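Local atomic coordinates of hypothetical protein Atu2144 (Agrobacterium tumefaciens, PDB entry 2ODF), a protein that is of unknown function but probably acts as a metal-dependent amide-bond hydrolase related to N-formylglutamate amidohydrolases. Residues A[131-135]-A[209-213]; A[78-82]-A[126-130]; A[147-152]-A[219-223]; A[44-48]-A[107-111]. One frame throughout, in Å; residues are numbered along the deposited sequence.

Taken by the start of their first segments, the contacts come along the chain in the order 4, 2, 1, 3. Interactions 1 and 2 lie on consecutive turns of helix 116-143, with centres about 10 Å apart, and touch through Val134 and Val78. Interaction 3 joins two neighbouring parallel strands of the mixed sheet that interaction 2 also reaches; its centre is about 11 Å from that of interaction 1, and helix 208-213 packs against it. Interaction 4 lies apart in peripheral loops, its centre about 34 Å from that of interaction 3. Interaction 1 alternates with 3 in sequence, and 2 with 4, so distant parts of the chain are interleaved in a single alpha/beta fold.

Interaction 1: A[131-135]-A[209-213]; sequences HDRVS and TLRLH
His131 ND1 and His213 NE2 share a hydrogen bond of 2.8 Å, nearly straight at 163°, that ties helix 116-143 to the short helix 208-213. Both helices pack on the same side of the central mixed sheet of this alpha/beta fold, and their local axes, 11.0 Å apart, run at 49° to one another. The histidines bridge that gap rim to rim. Their planes are only 19° apart, and neither ring lies over the other.

Each imidazole is also held from above by a methyl group of the opposite helix. Leu212 CD1 sits over the His131 ring, 3.6 Å from its centroid, in a CH-pi contact. Val134 CG1 does the same for the His213 ring at 3.4 Å, almost exactly on the ring normal. The valine reaches that spot because CG1 is anti to the backbone N. Contacts at the rims and methyls over the faces together probably restrict both sliding and rotation of the rings.

Further groups close in at the edges. Thr209 OG1 lies in the plane of the His131 ring, 3.5 Å from His131 CE1, although its hydrogen bond goes to Glu32. His131 NE2 bonds to the backbone oxygen of Cys89, so both ring nitrogens of this buried histidine have partners. Ser135 OG comes in at the rim of His213, 3.1 Å from His213 CE1. The same hydroxyl donates to His131 O over 3.2 Å, while Ser135 N reaches that oxygen at 3.0 Å from the opposite face of the carbonyl plane.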
loop_
_atom_site.group_PDB
_atom_site.type_symbol
_atom_site.label_atom_id
_atom_site.label_comp_id
_atom_site.label_asym_id
_atom_site.label_seq_id
_atom_site.Cartn_x
_atom_site.Cartn_y
_atom_site.Cartn_z
ATOM N N HIS A 131 -5.904 0.005 8.057
ATOM C CA HIS A 131 -6.253 -1.365 7.949
ATOM C C HIS A 131 -5.439 -2.275 8.835
ATOM O O HIS A 131 -5.932 -3.234 9.305
ATOM C CB HIS A 131 -6.343 -1.789 6.507
ATOM C CG HIS A 131 -7.465 -1.135 5.773
ATOM N ND1 HIS A 131 -8.774 -1.442 6.006
ATOM C CD2 HIS A 131 -7.469 -0.134 4.876
ATOM C CE1 HIS A 131 -9.536 -0.673 5.264
ATOM N NE2 HIS A 131 -8.766 0.118 4.560
ATOM N N ASP A 132 -4.186 -1.947 9.054
ATOM C CA ASP A 132 -3.340 -2.732 9.912
ATOM C C ASP A 132 -3.886 -2.702 11.362
ATOM O O ASP A 132 -3.816 -3.639 12.054
ATOM C CB ASP A 132 -1.893 -2.251 9.864
ATOM C CG ASP A 132 -1.092 -2.818 8.678
ATOM O OD1 ASP A 132 -1.593 -3.610 7.902
ATOM O OD2 ASP A 132 0.048 -2.463 8.567
ATOM N N ARG A 133 -4.372 -1.566 11.779
ATOM C CA ARG A 133 -4.841 -1.429 13.128
ATOM C C ARG A 133 -6.133 -2.207 13.304
ATOM O O ARG A 133 -6.313 -2.838 14.258
ATOM C CB ARG A 133 -5.080 0.021 13.466
ATOM C CG ARG A 133 -5.432 0.250 14.877
ATOM C CD ARG A 133 -4.301 -0.057 15.778
ATOM N NE ARG A 133 -4.545 0.490 17.081
ATOM C CZ ARG A 133 -4.313 1.746 17.414
ATOM N NH1 ARG A 133 -3.811 2.572 16.541
ATOM N NH2 ARG A 133 -4.566 2.168 18.626
ATOM N N VAL A 134 -7.021 -2.130 12.335
ATOM C CA VAL A 134 -8.245 -2.888 12.361
ATOM C C VAL A 134 -7.892 -4.365 12.440
ATOM O O VAL A 134 -8.341 -5.063 13.269
ATOM C CB VAL A 134 -9.086 -2.577 11.151
ATOM C CG1 VAL A 134 -10.239 -3.481 11.058
ATOM C CG2 VAL A 134 -9.481 -1.112 11.122
ATOM N N SER A 135 -7.005 -4.806 11.586
ATOM C CA SER A 135 -6.560 -6.171 11.600
ATOM C C SER A 135 -5.920 -6.615 12.939
ATOM O O SER A 135 -6.095 -7.706 13.389
ATOM C CB SER A 135 -5.590 -6.389 10.450
ATOM O OG SER A 135 -6.260 -6.367 9.241
ATOM N N THR A 209 -13.586 -2.634 2.844
ATOM C CA THR A 209 -13.283 -2.886 4.252
ATOM C C THR A 209 -13.861 -4.236 4.768
ATOM O O THR A 209 -13.209 -4.965 5.521
ATOM C CB THR A 209 -13.752 -1.675 5.104
ATOM O OG1 THR A 209 -12.990 -0.503 4.704
ATOM C CG2 THR A 209 -13.593 -1.961 6.578
ATOM N N LEU A 210 -15.083 -4.554 4.371
ATOM C CA LEU A 210 -15.692 -5.848 4.688
ATOM C C LEU A 210 -14.866 -7.007 4.046
ATOM O O LEU A 210 -14.572 -8.017 4.700
ATOM C CB LEU A 210 -17.135 -5.896 4.180
ATOM C CG LEU A 210 -18.095 -4.790 4.683
ATOM C CD1 LEU A 210 -19.514 -4.972 4.095
ATOM C CD2 LEU A 210 -18.066 -4.754 6.226
ATOM N N ARG A 211 -14.488 -6.831 2.790
ATOM C CA ARG A 211 -13.648 -7.802 2.079
ATOM C C ARG A 211 -12.292 -8.015 2.757
ATOM O O ARG A 211 -11.798 -9.145 2.770
ATOM C CB ARG A 211 -13.452 -7.438 0.605
ATOM C CG ARG A 211 -14.716 -7.515 -0.226
ATOM C CD ARG A 211 -14.507 -7.186 -1.687
ATOM N NE ARG A 211 -15.769 -7.375 -2.401
ATOM C CZ ARG A 211 -15.976 -7.036 -3.663
ATOM N NH1 ARG A 211 -14.993 -6.516 -4.392
ATOM N NH2 ARG A 211 -17.178 -7.233 -4.198
ATOM N N LEU A 212 -11.698 -6.961 3.324
ATOM C CA LEU A 212 -10.405 -7.084 4.010
ATOM C C LEU A 212 -10.474 -7.746 5.375
ATOM O O LEU A 212 -9.573 -8.499 5.743
ATOM C CB LEU A 212 -9.750 -5.710 4.191
ATOM C CG LEU A 212 -9.272 -4.931 2.955
ATOM C CD1 LEU A 212 -8.404 -3.755 3.407
ATOM C CD2 LEU A 212 -8.535 -5.844 1.967
ATOM N N HIS A 213 -11.521 -7.463 6.136
ATOM C CA HIS A 213 -11.528 -7.770 7.572
ATOM C C HIS A 213 -12.585 -8.759 8.056
ATOM O O HIS A 213 -12.340 -9.452 9.038
ATOM C CB HIS A 213 -11.688 -6.471 8.369
ATOM C CG HIS A 213 -10.607 -5.464 8.101
ATOM N ND1 HIS A 213 -9.295 -5.680 8.459
ATOM C CD2 HIS A 213 -10.648 -4.234 7.531
ATOM C CE1 HIS A 213 -8.571 -4.625 8.111
ATOM N NE2 HIS A 213 -9.362 -3.744 7.525
#

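Interaction 2: A[78-82]-A[126-130]; sequences VYQRF and LYVPF
Phe130 and Gln80 both carry CG anti to the backbone N, with chi1 close to 180° in each, and this sends the two side chains out from helix and strand to meet in the space between. Gln80 then bends at chi2 (45°), folding its amide back toward Leu126. The phenyl ring of Phe130 reaches the strand itself. Its CE1 lies 3.6 Å from Gln80 N and 3.7 Å from Tyr79 C, and the Tyr79 backbone is met at the ring edge. Alongside, Val78 CG1 packs on Phe130 CE1 at 3.9 Å, and Gln80 CB stands 4.0 Å from Phe130 CD1. The amide of Gln80 is turned 44° from the phenyl plane and fills the gap between Phe130 and Leu126.

This is helix-on-sheet packing in an alpha/beta fold. Strand 77-80, hydrogen-bonded between strands 16-19 and 27-31, runs antiparallel to the local axis of helix 116-143, 9.8 Å away. Tyr79 points to the other side of the sheet, where helix 62-73 receives it, so helices cover the strand on both faces. The helix is kinked at Pro129, whose nitrogen has no bond to the preceding turn, and the next link, Phe130 N to Leu126 O, is weak at 3.5 Å.

Beyond the end of the strand the contact continues through Leu126 CD2. This methyl packs on Phe82 CB at 4.0 Å and approaches the Phe82 ring obliquely. Leu126 and Phe82 both also touch Phe8, whose ring meets that of Phe82.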
loop_
_atom_site.group_PDB
_atom_site.type_symbol
_atom_site.label_atom_id
_atom_site.label_comp_id
_atom_site.label_asym_id
_atom_site.label_seq_id
_atom_site.Cartn_x
_atom_site.Cartn_y
_atom_site.Cartn_z
ATOM N N VAL A 78 -12.746 2.329 15.550
ATOM C CA VAL A 78 -11.540 2.679 14.802
ATOM C C VAL A 78 -11.946 3.597 13.679
ATOM O O VAL A 78 -12.849 3.274 12.901
ATOM C CB VAL A 78 -10.840 1.464 14.206
ATOM C CG1 VAL A 78 -9.531 1.896 13.484
ATOM C CG2 VAL A 78 -10.557 0.440 15.284
ATOM N N TYR A 79 -11.281 4.747 13.594
ATOM C CA TYR A 79 -11.649 5.741 12.612
ATOM C C TYR A 79 -10.399 6.414 12.012
ATOM O O TYR A 79 -9.317 6.451 12.621
ATOM C CB TYR A 79 -12.654 6.738 13.176
ATOM C CG TYR A 79 -12.129 7.670 14.242
ATOM C CD1 TYR A 79 -12.036 7.254 15.575
ATOM C CD2 TYR A 79 -11.755 8.963 13.938
ATOM C CE1 TYR A 79 -11.563 8.098 16.562
ATOM C CE2 TYR A 79 -11.284 9.830 14.943
ATOM C CZ TYR A 79 -11.187 9.381 16.244
ATOM O OH TYR A 79 -10.709 10.216 17.251
ATOM N N GLN A 80 -10.583 6.895 10.796
ATOM C CA GLN A 80 -9.552 7.599 10.043
ATOM C C GLN A 80 -9.648 9.075 10.363
ATOM O O GLN A 80 -10.746 9.655 10.317
ATOM C CB GLN A 80 -9.811 7.285 8.566
ATOM C CG GLN A 80 -8.932 7.861 7.524
ATOM C CD GLN A 80 -7.425 7.795 7.791
ATOM O OE1 GLN A 80 -6.758 6.757 7.607
ATOM N NE2 GLN A 80 -6.880 8.926 8.127
ATOM N N ARG A 81 -8.518 9.683 10.721
ATOM C CA ARG A 81 -8.496 11.089 11.139
ATOM C C ARG A 81 -8.300 12.114 10.005
ATOM O O ARG A 81 -8.349 13.302 10.258
ATOM C CB ARG A 81 -7.448 11.272 12.246
ATOM C CG ARG A 81 -7.795 10.449 13.485
ATOM C CD ARG A 81 -6.878 10.690 14.633
ATOM N NE ARG A 81 -6.993 12.048 15.151
ATOM C CZ ARG A 81 -6.127 13.024 14.913
ATOM N NH1 ARG A 81 -5.050 12.807 14.160
ATOM N NH2 ARG A 81 -6.342 14.229 15.440
ATOM N N PHE A 82 -8.095 11.649 8.771
ATOM C CA PHE A 82 -7.924 12.516 7.611
ATOM C C PHE A 82 -8.819 12.137 6.459
ATOM O O PHE A 82 -9.312 10.998 6.379
ATOM C CB PHE A 82 -6.430 12.543 7.179
ATOM C CG PHE A 82 -5.528 13.036 8.279
ATOM C CD1 PHE A 82 -5.275 14.382 8.439
ATOM C CD2 PHE A 82 -5.044 12.149 9.225
ATOM C CE1 PHE A 82 -4.523 14.826 9.505
ATOM C CE2 PHE A 82 -4.295 12.577 10.263
ATOM C CZ PHE A 82 -4.031 13.914 10.410
ATOM N N LEU A 126 -1.693 6.620 5.295
ATOM C CA LEU A 126 -3.118 6.616 5.595
ATOM C C LEU A 126 -3.762 5.257 5.493
ATOM O O LEU A 126 -4.430 4.869 6.420
ATOM C CB LEU A 126 -3.872 7.592 4.705
ATOM C CG LEU A 126 -3.538 9.076 4.940
ATOM C CD1 LEU A 126 -4.214 9.898 3.847
ATOM C CD2 LEU A 126 -3.901 9.584 6.380
ATOM N N TYR A 127 -3.547 4.529 4.389
ATOM C CA TYR A 127 -4.328 3.335 4.095
ATOM C C TYR A 127 -3.830 2.126 4.865
ATOM O O TYR A 127 -4.617 1.446 5.548
ATOM C CB TYR A 127 -4.318 3.091 2.570
ATOM C CG TYR A 127 -4.913 1.798 2.088
ATOM C CD1 TYR A 127 -6.291 1.586 2.065
ATOM C CD2 TYR A 127 -4.088 0.785 1.591
ATOM C CE1 TYR A 127 -6.823 0.380 1.560
ATOM C CE2 TYR A 127 -4.608 -0.374 1.084
ATOM C CZ TYR A 127 -5.953 -0.592 1.076
ATOM O OH TYR A 127 -6.399 -1.801 0.579
ATOM N N VAL A 128 -2.522 1.881 4.811
ATOM C CA VAL A 128 -1.974 0.688 5.451
ATOM C C VAL A 128 -2.086 0.778 6.989
ATOM O O VAL A 128 -2.489 -0.195 7.614
ATOM C CB VAL A 128 -0.563 0.274 4.885
ATOM C CG1 VAL A 128 0.042 -0.885 5.714
ATOM C CG2 VAL A 128 -0.685 -0.160 3.387
ATOM N N PRO A 129 -1.724 1.915 7.617
ATOM C CA PRO A 129 -1.893 2.018 9.067
ATOM C C PRO A 129 -3.330 1.787 9.531
ATOM O O PRO A 129 -3.532 1.049 10.495
ATOM C CB PRO A 129 -1.402 3.463 9.397
ATOM C CG PRO A 129 -0.431 3.749 8.310
ATOM C CD PRO A 129 -1.021 3.104 7.083
ATOM N N PHE A 130 -4.306 2.319 8.804
ATOM C CA PHE A 130 -5.699 2.172 9.144
ATOM C C PHE A 130 -6.115 0.686 9.158
ATOM O O PHE A 130 -6.594 0.180 10.178
ATOM C CB PHE A 130 -6.580 3.017 8.211
ATOM C CG PHE A 130 -8.043 2.915 8.513
ATOM C CD1 PHE A 130 -8.590 3.596 9.598
ATOM C CD2 PHE A 130 -8.874 2.124 7.728
ATOM C CE1 PHE A 130 -9.945 3.456 9.890
ATOM C CE2 PHE A 130 -10.216 1.982 8.031
ATOM C CZ PHE A 130 -10.744 2.642 9.109
#

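Interaction 3: A[147-152]-A[219-223]; sequences KVVVVT and LLNVM
Val150 and Leu220 pair through their flat peptide groups, N-H to C=O, and the same pairing carries on to Val222 and Thr152. Side chains stand on the two faces of the sheet: Val149, Val151, Leu220 and Val222 on one, Val150, Thr152, Asn221 and Met223 on the other. The strands are parallel neighbours in the mixed sheet, 4° apart in direction. Val150 N donates to Leu220 O (2.9 Å), Val222 N to Val150 O (3.0 Å) and Thr152 N to Val222 O (3.0 Å).

Next to the bond from Val150 N to Leu220 O, a water links the two backbones, donating to Val148 O at 2.6 Å and accepting from Leu220 N at 2.9 Å. Leu219 CD1 bridges Val150 CG2 (3.9 Å) and Val148 CG1 below helix 116-143. On the opposite face, Val151 and Val222 lie side by side, CG1 to CG1 4.0 Å; Val222 and Val149 also touch helix 178-186. Thr152 OG1, between backbone N and carbonyl carbon (chi1 79°), presses on Met223 CG at 3.2 Å.

Backbone bonds thus set the register, while largely apolar side chains match the sheet to helices on both faces, as befits the centre of an alpha/beta/alpha fold.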
loop_
_atom_site.group_PDB
_atom_site.type_symbol
_atom_site.label_atom_id
_atom_site.label_comp_id
_atom_site.label_asym_id
_atom_site.label_seq_id
_atom_site.Cartn_x
_atom_site.Cartn_y
_atom_site.Cartn_z
ATOM N N LYS A 147 -16.120 -13.023 20.248
ATOM C CA LYS A 147 -16.895 -12.737 19.058
ATOM C C LYS A 147 -16.518 -11.339 18.531
ATOM O O LYS A 147 -16.271 -10.417 19.314
ATOM C CB LYS A 147 -18.374 -12.838 19.415
ATOM C CG LYS A 147 -19.395 -12.696 18.274
ATOM C CD LYS A 147 -20.809 -12.762 18.869
ATOM C CE LYS A 147 -21.912 -12.608 17.857
ATOM N NZ LYS A 147 -23.252 -12.419 18.506
ATOM N N VAL A 148 -16.378 -11.223 17.212
ATOM C CA VAL A 148 -16.178 -9.929 16.540
ATOM C C VAL A 148 -17.245 -9.740 15.473
ATOM O O VAL A 148 -17.477 -10.641 14.664
ATOM C CB VAL A 148 -14.819 -9.824 15.839
ATOM C CG1 VAL A 148 -14.702 -8.450 15.189
ATOM C CG2 VAL A 148 -13.666 -10.099 16.822
ATOM N N VAL A 149 -17.935 -8.607 15.525
ATOM C CA VAL A 149 -18.969 -8.262 14.563
ATOM C C VAL A 149 -18.500 -6.937 13.943
ATOM O O VAL A 149 -18.375 -5.911 14.634
ATOM C CB VAL A 149 -20.378 -8.085 15.200
ATOM C CG1 VAL A 149 -21.417 -7.640 14.141
ATOM C CG2 VAL A 149 -20.873 -9.371 15.948
ATOM N N VAL A 150 -18.196 -6.972 12.650
ATOM C CA VAL A 150 -17.571 -5.814 11.992
ATOM C C VAL A 150 -18.658 -4.929 11.449
ATOM O O VAL A 150 -19.408 -5.331 10.575
ATOM C CB VAL A 150 -16.591 -6.253 10.873
ATOM C CG1 VAL A 150 -15.935 -5.012 10.156
ATOM C CG2 VAL A 150 -15.532 -7.183 11.465
ATOM N N VAL A 151 -18.720 -3.696 11.938
ATOM C CA VAL A 151 -19.802 -2.804 11.549
ATOM C C VAL A 151 -19.174 -1.513 11.087
ATOM O O VAL A 151 -18.527 -0.840 11.879
ATOM C CB VAL A 151 -20.760 -2.508 12.728
ATOM C CG1 VAL A 151 -21.855 -1.506 12.275
ATOM C CG2 VAL A 151 -21.370 -3.816 13.290
ATOM N N THR A 152 -19.341 -1.177 9.813
ATOM C CA THR A 152 -18.868 0.111 9.302
ATOM C C THR A 152 -20.018 1.132 9.198
ATOM O O THR A 152 -21.180 0.790 8.916
ATOM C CB THR A 152 -18.129 -0.028 7.959
ATOM O OG1 THR A 152 -19.060 -0.165 6.893
ATOM C CG2 THR A 152 -17.224 -1.264 7.934
ATOM N N LEU A 219 -16.571 -13.525 9.844
ATOM C CA LEU A 219 -17.153 -12.712 10.885
ATOM C C LEU A 219 -18.464 -12.085 10.409
ATOM O O LEU A 219 -18.581 -11.661 9.247
ATOM C CB LEU A 219 -16.173 -11.581 11.254
ATOM C CG LEU A 219 -14.761 -11.932 11.689
ATOM C CD1 LEU A 219 -13.922 -10.656 11.974
ATOM C CD2 LEU A 219 -14.744 -12.848 12.890
ATOM N N LEU A 220 -19.436 -12.011 11.315
ATOM C CA LEU A 220 -20.651 -11.281 11.039
ATOM C C LEU A 220 -20.257 -9.840 10.726
ATOM O O LEU A 220 -19.314 -9.279 11.314
ATOM C CB LEU A 220 -21.606 -11.322 12.239
ATOM C CG LEU A 220 -22.267 -12.657 12.625
ATOM C CD1 LEU A 220 -22.999 -12.584 13.981
ATOM C CD2 LEU A 220 -23.228 -13.116 11.533
ATOM N N ASN A 221 -20.982 -9.227 9.811
ATOM C CA ASN A 221 -20.615 -7.906 9.385
ATOM C C ASN A 221 -21.717 -7.193 8.660
ATOM O O ASN A 221 -22.588 -7.802 8.085
ATOM C CB ASN A 221 -19.379 -7.982 8.478
ATOM C CG ASN A 221 -19.625 -8.760 7.225
ATOM O OD1 ASN A 221 -19.618 -10.020 7.220
ATOM N ND2 ASN A 221 -19.822 -8.041 6.139
ATOM N N VAL A 222 -21.644 -5.882 8.669
ATOM C CA VAL A 222 -22.565 -5.084 7.889
ATOM C C VAL A 222 -21.967 -3.700 7.695
ATOM O O VAL A 222 -21.169 -3.215 8.483
ATOM C CB VAL A 222 -23.965 -4.980 8.596
ATOM C CG1 VAL A 222 -23.869 -4.060 9.873
ATOM C CG2 VAL A 222 -25.026 -4.467 7.651
ATOM N N MET A 223 -22.396 -3.051 6.637
ATOM C CA MET A 223 -22.052 -1.668 6.391
ATOM C C MET A 223 -23.354 -0.902 6.422
ATOM O O MET A 223 -24.308 -1.279 5.764
ATOM C CB MET A 223 -21.360 -1.584 5.027
ATOM C CG MET A 223 -21.147 -0.207 4.423
ATOM S SD MET A 223 -20.128 -0.205 2.906
ATOM C CE MET A 223 -20.407 1.452 2.484
HETATM O O HOH W 1 -18.901 -12.768 14.014
#

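Interaction 4: A[44-48]-A[107-111]; sequences TLGLS and DIPGN
Leu45 O and Gly110 N form the one direct hydrogen bond between these two loops, joining a type I' beta turn, Thr44 to Leu47, to a short 3-10 turn at Pro109 and Gly110. The bond is 2.8 Å long with an N-H...O angle of 150°, but the donor stands above the carbonyl plane, 52° out of it, rather than on a lone pair. The turn that presents this oxygen is closed by Leu47 N bonding to Thr44 O.

The inner side is close-packed. Leu45 CD2 lies 3.8 Å from Gly110 CA, where the glycine has no side chain to hold the leucine off. Leu45 CB meets Ile108 CG2 at 4.1 Å, and Leu47 CD2 comes within 3.3 Å of Asp107 O. Leu45, Leu47 and Ile108 all rest on Leu85, which gives the two loops a common apolar floor at the periphery of the fold.

The outer side faces solvent. There the exposed Pro109 ring meets backbone atoms of the turn, its CD lying 3.5 Å from Leu45 O and 3.8 Å from Gly46 O, and no hydrogen bond joins Gly46 to Pro109.

Toward the interior the buried Asn111 touches Leu45, OD1 to CD2 4.1 Å. Its ND2 bonds to the backbone oxygens of Pro100 and Leu85 and its OD1 to Arg122, while Asn111 N closes the 3-10 turn onto Ile108 O at 2.8 Å.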
loop_
_atom_site.group_PDB
_atom_site.type_symbol
_atom_site.label_atom_id
_atom_site.label_comp_id
_atom_site.label_asym_id
_atom_site.label_seq_id
_atom_site.Cartn_x
_atom_site.Cartn_y
_atom_site.Cartn_z
ATOM N N THR A 44 -5.200 23.271 0.318
ATOM C CA THR A 44 -6.609 23.120 -0.055
ATOM C C THR A 44 -6.876 21.980 -1.070
ATOM O O THR A 44 -7.997 21.799 -1.503
ATOM C CB THR A 44 -7.130 24.443 -0.659
ATOM O OG1 THR A 44 -6.496 24.679 -1.918
ATOM C CG2 THR A 44 -6.856 25.630 0.296
ATOM N N LEU A 45 -5.839 21.259 -1.485
ATOM C CA LEU A 45 -5.916 20.375 -2.670
ATOM C C LEU A 45 -6.429 21.075 -3.937
ATOM O O LEU A 45 -6.874 20.425 -4.877
ATOM C CB LEU A 45 -6.780 19.144 -2.380
ATOM C CG LEU A 45 -6.235 18.119 -1.386
ATOM C CD1 LEU A 45 -7.363 17.148 -0.970
ATOM C CD2 LEU A 45 -5.027 17.354 -1.923
ATOM N N GLY A 46 -6.353 22.405 -3.948
ATOM C CA GLY A 46 -6.880 23.200 -5.044
ATOM C C GLY A 46 -8.382 23.355 -5.048
ATOM O O GLY A 46 -8.949 23.759 -6.065
ATOM N N LEU A 47 -9.029 23.082 -3.904
ATOM C CA LEU A 47 -10.491 23.146 -3.778
ATOM C C LEU A 47 -10.972 24.382 -3.015
ATOM O O LEU A 47 -10.245 24.980 -2.208
ATOM C CB LEU A 47 -11.035 21.900 -3.047
ATOM C CG LEU A 47 -10.734 20.547 -3.676
ATOM C CD1 LEU A 47 -11.109 19.407 -2.714
ATOM C CD2 LEU A 47 -11.462 20.381 -5.025
ATOM N N SER A 48 -12.217 24.748 -3.286
ATOM C CA SER A 48 -12.852 25.878 -2.617
ATOM C C SER A 48 -13.217 25.539 -1.177
ATOM O O SER A 48 -13.412 24.378 -0.833
ATOM C CB SER A 48 -14.110 26.290 -3.376
ATOM O OG SER A 48 -15.147 25.354 -3.159
ATOM N N ASP A 107 -13.413 18.958 -10.010
ATOM C CA ASP A 107 -12.048 18.552 -10.229
ATOM C C ASP A 107 -11.181 18.807 -8.980
ATOM O O ASP A 107 -11.369 19.794 -8.259
ATOM C CB ASP A 107 -11.512 19.333 -11.418
ATOM C CG ASP A 107 -10.075 19.053 -11.684
ATOM O OD1 ASP A 107 -9.732 17.872 -11.958
ATOM O OD2 ASP A 107 -9.283 20.009 -11.616
ATOM N N ILE A 108 -10.254 17.891 -8.706
ATOM C CA ILE A 108 -9.374 18.002 -7.540
ATOM C C ILE A 108 -7.923 18.145 -7.993
ATOM O O ILE A 108 -7.230 17.126 -8.161
ATOM C CB ILE A 108 -9.488 16.771 -6.598
ATOM C CG1 ILE A 108 -10.962 16.512 -6.228
ATOM C CG2 ILE A 108 -8.673 16.998 -5.302
ATOM C CD1 ILE A 108 -11.223 15.078 -5.752
ATOM N N PRO A 109 -7.456 19.393 -8.200
ATOM C CA PRO A 109 -6.068 19.562 -8.672
ATOM C C PRO A 109 -5.028 18.852 -7.829
ATOM O O PRO A 109 -4.052 18.338 -8.373
ATOM C CB PRO A 109 -5.850 21.098 -8.631
ATOM C CG PRO A 109 -7.201 21.654 -8.850
ATOM C CD PRO A 109 -8.154 20.688 -8.121
ATOM N N GLY A 110 -5.256 18.774 -6.517
ATOM C CA GLY A 110 -4.355 18.069 -5.633
ATOM C C GLY A 110 -4.238 16.595 -5.910
ATOM O O GLY A 110 -3.303 15.965 -5.433
ATOM N N ASN A 111 -5.185 16.041 -6.663
ATOM C CA ASN A 111 -5.146 14.625 -7.047
ATOM C C ASN A 111 -4.856 14.366 -8.517
ATOM O O ASN A 111 -5.012 13.233 -9.016
ATOM C CB ASN A 111 -6.466 13.972 -6.625
ATOM C CG ASN A 111 -6.579 13.828 -5.108
ATOM O OD1 ASN A 111 -5.643 14.165 -4.386
ATOM N ND2 ASN A 111 -7.717 13.315 -4.624
#